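Particle-associated glycoside hydrolase (Acinetobacter phage Fri1, PDB 6C72) depolymerises the capsular polysaccharide of Acinetobacter baumannii as a trimeric phage tailspike, probably by hydrolysing its glycosidic bonds when the virus enters its host. Local coordinates at residues N487-F493 with S591-W595; A524-V530 with Y554-Y558. One frame throughout, in Å; residues are numbered along the deposited sequence.

Contact 1 of 2, residues N487-F493 with S591-W595; sequences NTEIRNF and SKVTW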
loop_
_atom_site.group_PDB
_atom_site.type_symbol
_atom_site.label_atom_id
_atom_site.label_comp_id
_atom_site.label_asym_id
_atom_site.label_seq_id
_atom_site.Cartn_x
_atom_site.Cartn_y
_atom_site.Cartn_z
ATOM N N ASN A 487 31.894 16.159 30.117
ATOM C CA ASN A 487 30.531 16.655 29.998
ATOM C C ASN A 487 30.491 18.116 30.381
ATOM O O ASN A 487 31.106 18.532 31.369
ATOM C CB ASN A 487 29.541 15.887 30.868
ATOM C CG ASN A 487 29.221 14.529 30.303
ATOM O OD1 ASN A 487 28.329 14.397 29.463
ATOM N ND2 ASN A 487 29.953 13.504 30.747
ATOM N N THR A 488 29.735 18.887 29.617
ATOM C CA THR A 488 29.629 20.312 29.854
ATOM C C THR A 488 28.156 20.712 29.895
ATOM O O THR A 488 27.355 20.246 29.079
ATOM C CB THR A 488 30.432 21.081 28.781
ATOM O OG1 THR A 488 30.256 22.489 28.947
ATOM C CG2 THR A 488 29.997 20.700 27.391
ATOM N N GLU A 489 27.794 21.509 30.902
ATOM C CA GLU A 489 26.475 22.114 31.035
ATOM C C GLU A 489 26.635 23.607 31.307
ATOM O O GLU A 489 27.706 24.075 31.704
ATOM C CB GLU A 489 25.642 21.465 32.156
ATOM C CG GLU A 489 25.144 20.065 31.855
ATOM C CD GLU A 489 24.380 19.453 33.017
ATOM O OE1 GLU A 489 24.784 19.660 34.182
ATOM O OE2 GLU A 489 23.370 18.757 32.768
ATOM N N ILE A 490 25.540 24.347 31.141
ATOM C CA ILE A 490 25.598 25.804 31.196
ATOM C C ILE A 490 24.282 26.340 31.749
ATOM O O ILE A 490 23.193 25.848 31.416
ATOM C CB ILE A 490 25.934 26.372 29.801
ATOM C CG1 ILE A 490 26.400 27.827 29.886
ATOM C CG2 ILE A 490 24.764 26.186 28.829
ATOM C CD1 ILE A 490 26.985 28.357 28.558
ATOM N N ARG A 491 24.384 27.354 32.606
ATOM C CA ARG A 491 23.214 27.917 33.270
ATOM C C ARG A 491 23.334 29.430 33.278
ATOM O O ARG A 491 24.436 29.979 33.230
ATOM C CB ARG A 491 23.070 27.405 34.714
ATOM C CG ARG A 491 22.799 25.927 34.822
ATOM C CD ARG A 491 21.422 25.609 34.261
ATOM N NE ARG A 491 21.072 24.192 34.349
ATOM C CZ ARG A 491 21.411 23.286 33.429
ATOM N NH1 ARG A 491 22.107 23.657 32.360
ATOM N NH2 ARG A 491 21.046 22.013 33.573
ATOM N N ASN A 492 22.183 30.089 33.346
ATOM C CA ASN A 492 22.086 31.531 33.510
ATOM C C ASN A 492 21.878 31.823 34.988
ATOM O O ASN A 492 21.055 31.169 35.640
ATOM C CB ASN A 492 20.929 32.069 32.663
ATOM C CG ASN A 492 20.706 33.573 32.819
ATOM O OD1 ASN A 492 20.559 34.080 33.936
ATOM N ND2 ASN A 492 20.641 34.284 31.701
ATOM N N PHE A 493 22.625 32.789 35.523
ATOM C CA PHE A 493 22.497 33.159 36.929
ATOM C C PHE A 493 22.280 34.652 37.058
ATOM O O PHE A 493 23.035 35.451 36.496
ATOM C CB PHE A 493 23.712 32.750 37.754
ATOM C CG PHE A 493 23.726 31.309 38.082
ATOM C CD1 PHE A 493 22.948 30.820 39.107
ATOM C CD2 PHE A 493 24.481 30.430 37.329
ATOM C CE1 PHE A 493 22.932 29.472 39.383
ATOM C CE2 PHE A 493 24.477 29.087 37.601
ATOM C CZ PHE A 493 23.710 28.597 38.614
ATOM N N SER A 591 30.129 12.610 36.447
ATOM C CA SER A 591 30.308 13.419 35.252
ATOM C C SER A 591 29.492 14.706 35.260
ATOM O O SER A 591 29.651 15.523 34.344
ATOM C CB SER A 591 29.953 12.593 34.014
ATOM O OG SER A 591 28.572 12.283 34.006
ATOM N N LYS A 592 28.651 14.929 36.267
ATOM C CA LYS A 592 27.759 16.078 36.254
ATOM C C LYS A 592 27.729 16.747 37.619
ATOM O O LYS A 592 27.698 16.073 38.653
ATOM C CB LYS A 592 26.331 15.679 35.846
ATOM C CG LYS A 592 26.104 15.528 34.343
ATOM C CD LYS A 592 24.947 14.582 34.040
ATOM C CE LYS A 592 23.602 15.087 34.636
ATOM N NZ LYS A 592 22.978 16.324 34.015
ATOM N N VAL A 593 27.702 18.081 37.608
ATOM C CA VAL A 593 27.570 18.842 38.843
ATOM C C VAL A 593 26.125 18.775 39.320
ATOM O O VAL A 593 25.209 18.419 38.571
ATOM C CB VAL A 593 27.996 20.304 38.651
ATOM C CG1 VAL A 593 29.332 20.384 37.980
ATOM C CG2 VAL A 593 26.928 21.059 37.865
ATOM N N THR A 594 25.922 19.131 40.586
ATOM C CA THR A 594 24.583 19.304 41.133
ATOM C C THR A 594 24.285 20.794 41.135
ATOM O O THR A 594 24.955 21.561 41.831
ATOM C CB THR A 594 24.457 18.730 42.541
ATOM O OG1 THR A 594 24.797 17.339 42.526
ATOM C CG2 THR A 594 23.026 18.904 43.025
ATOM N N TRP A 595 23.307 21.202 40.334
ATOM C CA TRP A 595 22.875 22.590 40.311
ATOM C C TRP A 595 21.970 22.871 41.498
ATOM O O TRP A 595 21.087 22.072 41.822
ATOM C CB TRP A 595 22.136 22.895 39.010
ATOM C CG TRP A 595 23.005 22.766 37.797
ATOM C CD1 TRP A 595 22.994 21.749 36.893
ATOM C CD2 TRP A 595 24.018 23.684 37.361
ATOM N NE1 TRP A 595 23.930 21.975 35.914
ATOM C CE2 TRP A 595 24.574 23.155 36.174
ATOM C CE3 TRP A 595 24.499 24.900 37.852
ATOM C CZ2 TRP A 595 25.588 23.800 35.467
ATOM C CZ3 TRP A 595 25.510 25.536 37.158
ATOM C CH2 TRP A 595 26.046 24.984 35.972
HETATM O O HOH W 1 28.890 18.250 33.298
HETATM O O HOH W 2 32.332 14.165 32.700
HETATM O O HOH W 3 27.216 19.250 35.135
HETATM O O HOH W 4 23.756 18.214 36.223
#
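Glu489 OE1 is gripped by three donors: the indole N-H of Trp595, with NE1 3.0 Å from OE1, and two waters. Of these, water 3 comes to 2.6 Å from OE1 and relays it to the amide N of Val593; water 4 links it to the Val593 carbonyl and to Lys592 NZ. The other carboxylate oxygen, OE2, takes a salt bridge from Lys592 NZ at 2.8 Å. Both protein donors approach from above the carboxylate plane, and the indole N-H points fairly straight at OE1, 156° at the hydrogen. Glu489 reaches them with an extended chain, whereas Lys592 folds back at chi3 and chi4, bringing its ammonium group across the carboxylate.

Further along strand 485-494, Arg491 covers one face of the indole. Its CG sits almost exactly over the six-membered ring, 3.3 Å from the centroid. The bend at chi2 (-67°) carries the guanidinium back over the five-membered ring, where it lies nearly flat, the planes 20° apart. There it makes a cation-pi contact, while NH1 bonds to the Ile490 carbonyl oxygen at 2.6 Å and so ties the group to its own strand. Val593 CG2 packs on the opposite face of the indole. Phe493 brings CE2 to 3.7 Å from Trp595 CZ3, and Leu503 of strand 500-504 also touches the tryptophan. At the other end, water 1 bridges the carbonyls of Asn487 and Ser591, its bond to Asn487 weak.

The contact fastens the C-terminal segment alongside strand 485-494, on the six-stranded antiparallel sheet of the C-terminal domain, with Pro480 of the second subunit packing on Arg491. With the Lys592 ammonium, one indole N-H and two waters around it, the Glu489 carboxylate is probably held ionised, its charge shared between the salt bridge, the indole N-H and two bridging waters.

Contact 2 of 2, residues A524-V530 with Y554-Y558; sequences AGSKAYV and YGVKY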
loop_
_atom_site.group_PDB
_atom_site.type_symbol
_atom_site.label_atom_id
_atom_site.label_comp_id
_atom_site.label_asym_id
_atom_site.label_seq_id
_atom_site.Cartn_x
_atom_site.Cartn_y
_atom_site.Cartn_z
ATOM N N ALA A 524 26.640 49.813 32.661
ATOM C CA ALA A 524 26.829 49.291 34.010
ATOM C C ALA A 524 26.547 47.794 34.110
ATOM O O ALA A 524 26.294 47.284 35.210
ATOM C CB ALA A 524 25.949 50.061 35.002
ATOM N N GLY A 525 26.567 47.082 32.989
ATOM C CA GLY A 525 26.349 45.657 33.041
ATOM C C GLY A 525 27.575 44.924 33.542
ATOM O O GLY A 525 28.655 45.486 33.719
ATOM N N SER A 526 27.415 43.624 33.726
ATOM C CA SER A 526 28.497 42.832 34.274
ATOM C C SER A 526 29.645 42.696 33.282
ATOM O O SER A 526 29.439 42.661 32.068
ATOM C CB SER A 526 27.968 41.465 34.685
ATOM O OG SER A 526 27.182 40.925 33.667
ATOM N N LYS A 527 30.863 42.670 33.808
ATOM C CA LYS A 527 32.060 42.440 33.005
ATOM C C LYS A 527 32.956 41.491 33.779
ATOM O O LYS A 527 33.544 41.877 34.795
ATOM C CB LYS A 527 32.809 43.733 32.679
ATOM C CG LYS A 527 32.214 44.561 31.556
ATOM C CD LYS A 527 31.417 45.688 32.128
ATOM C CE LYS A 527 30.780 46.559 31.052
ATOM N NZ LYS A 527 29.933 47.547 31.805
ATOM N N ALA A 528 33.088 40.269 33.279
ATOM C CA ALA A 528 33.884 39.269 33.963
ATOM C C ALA A 528 34.164 38.132 33.002
ATOM O O ALA A 528 33.354 37.830 32.124
ATOM C CB ALA A 528 33.173 38.731 35.214
ATOM N N TYR A 529 35.347 37.548 33.150
ATOM C CA TYR A 529 35.676 36.261 32.544
ATOM C C TYR A 529 36.617 35.580 33.536
ATOM O O TYR A 529 37.807 35.922 33.619
ATOM C CB TYR A 529 36.299 36.405 31.163
ATOM C CG TYR A 529 36.301 35.104 30.392
ATOM C CD1 TYR A 529 37.109 34.041 30.792
ATOM C CD2 TYR A 529 35.539 34.951 29.233
ATOM C CE1 TYR A 529 37.123 32.840 30.095
ATOM C CE2 TYR A 529 35.556 33.757 28.510
ATOM C CZ TYR A 529 36.351 32.703 28.948
ATOM O OH TYR A 529 36.378 31.510 28.249
ATOM N N VAL A 530 36.059 34.676 34.327
ATOM C CA VAL A 530 36.742 34.058 35.452
ATOM C C VAL A 530 36.716 32.555 35.249
ATOM O O VAL A 530 35.663 31.990 34.928
ATOM C CB VAL A 530 36.074 34.450 36.783
ATOM C CG1 VAL A 530 36.651 33.657 37.944
ATOM C CG2 VAL A 530 36.214 35.940 37.009
ATOM N N TYR A 554 31.942 45.834 38.455
ATOM C CA TYR A 554 30.910 45.086 37.735
ATOM C C TYR A 554 31.212 43.596 37.622
ATOM O O TYR A 554 30.521 42.889 36.870
ATOM C CB TYR A 554 30.725 45.671 36.333
ATOM C CG TYR A 554 30.355 47.132 36.337
ATOM C CD1 TYR A 554 29.338 47.614 37.165
ATOM C CD2 TYR A 554 31.038 48.040 35.528
ATOM C CE1 TYR A 554 28.995 48.956 37.173
ATOM C CE2 TYR A 554 30.710 49.379 35.526
ATOM C CZ TYR A 554 29.683 49.836 36.353
ATOM O OH TYR A 554 29.358 51.177 36.350
ATOM N N GLY A 555 32.207 43.099 38.352
ATOM C CA GLY A 555 32.617 41.714 38.270
ATOM C C GLY A 555 31.832 40.794 39.186
ATOM O O GLY A 555 30.714 41.094 39.617
ATOM N N VAL A 556 32.452 39.662 39.504
ATOM C CA VAL A 556 31.804 38.573 40.222
ATOM C C VAL A 556 32.682 38.180 41.400
ATOM O O VAL A 556 33.906 38.335 41.360
ATOM C CB VAL A 556 31.549 37.348 39.299
ATOM C CG1 VAL A 556 32.857 36.705 38.877
ATOM C CG2 VAL A 556 30.629 36.328 39.968
ATOM N N LYS A 557 32.044 37.704 42.461
ATOM C CA LYS A 557 32.718 37.162 43.633
ATOM C C LYS A 557 32.381 35.684 43.747
ATOM O O LYS A 557 31.265 35.268 43.424
ATOM C CB LYS A 557 32.309 37.918 44.907
ATOM C CG LYS A 557 32.801 39.353 44.931
ATOM C CD LYS A 557 31.845 40.315 45.654
ATOM C CE LYS A 557 31.811 40.146 47.170
ATOM N NZ LYS A 557 31.204 41.360 47.865
ATOM N N TYR A 558 33.356 34.885 44.160
ATOM C CA TYR A 558 33.169 33.448 44.247
ATOM C C TYR A 558 33.761 32.944 45.549
ATOM O O TYR A 558 34.693 33.533 46.092
ATOM C CB TYR A 558 33.807 32.728 43.051
ATOM C CG TYR A 558 35.221 33.163 42.791
ATOM C CD1 TYR A 558 36.285 32.535 43.422
ATOM C CD2 TYR A 558 35.495 34.210 41.919
ATOM C CE1 TYR A 558 37.573 32.928 43.194
ATOM C CE2 TYR A 558 36.789 34.607 41.685
ATOM C CZ TYR A 558 37.816 33.965 42.335
ATOM O OH TYR A 558 39.105 34.356 42.119
#
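Tyr554 packs tightly against the turn leading into strand 528-536. One ring face lies over Ala524, whose CA is 4.0 Å from the ring centroid in a CH-pi contact, and the Tyr554 CB presses on Gly525 O at 3.3 Å. At the tyrosine backbone, Tyr554 O accepts the amide N-H of Lys527, N to O 3.1 Å, and also a CA-H...O contact from Ser526.

The Lys527 side chain runs alongside the tyrosine, pointing the same way; its NZ donates to Gly525 O at 3.1 Å and forms a salt bridge with Asp537 of the second subunit.

Beyond Gly555 the packing is looser and wholly apolar across the segments. The axes of 528-530 and 556-558 come no closer than 9.0 Å, and methyl groups span the gap: Val556 CG1 reaches Val530 CG2 at 3.9 Å, while Val530 CG1, anti to the backbone N (chi1 172°), meets Tyr558 CE2. The outer flank of this end is solvent-facing at Lys557, and the Tyr558 hydroxyl is bonded to Glu547.

The two antiparallel sheets of the terminal domain thus meet here through apolar contacts, while polar bonds fix the turn; the lysine, shared between a carbonyl and an aspartate, probably keeps its charge at the subunit interface.

Contacts 1 and 2 both join the six-stranded and four-stranded antiparallel sheets of the terminal domain. Their centres are 19 Å apart and their nearest atoms about 7 Å apart, so they do not touch. Along the chain, contact 2 is nested inside the loop closed by contact 1. Strand 576-585 lies beside both, with Phe577 touching Val556 and hydrogen-bonding through its backbone to Phe493. One zinc site, formed by Asp519, Thr521, Ser573 and Asn575, lies near both: the Phe493 side chain is about 9 Å from that of Asn575, and the Ala524 side chain about 3 Å from that of Ser573. The second subunit touches both contacts.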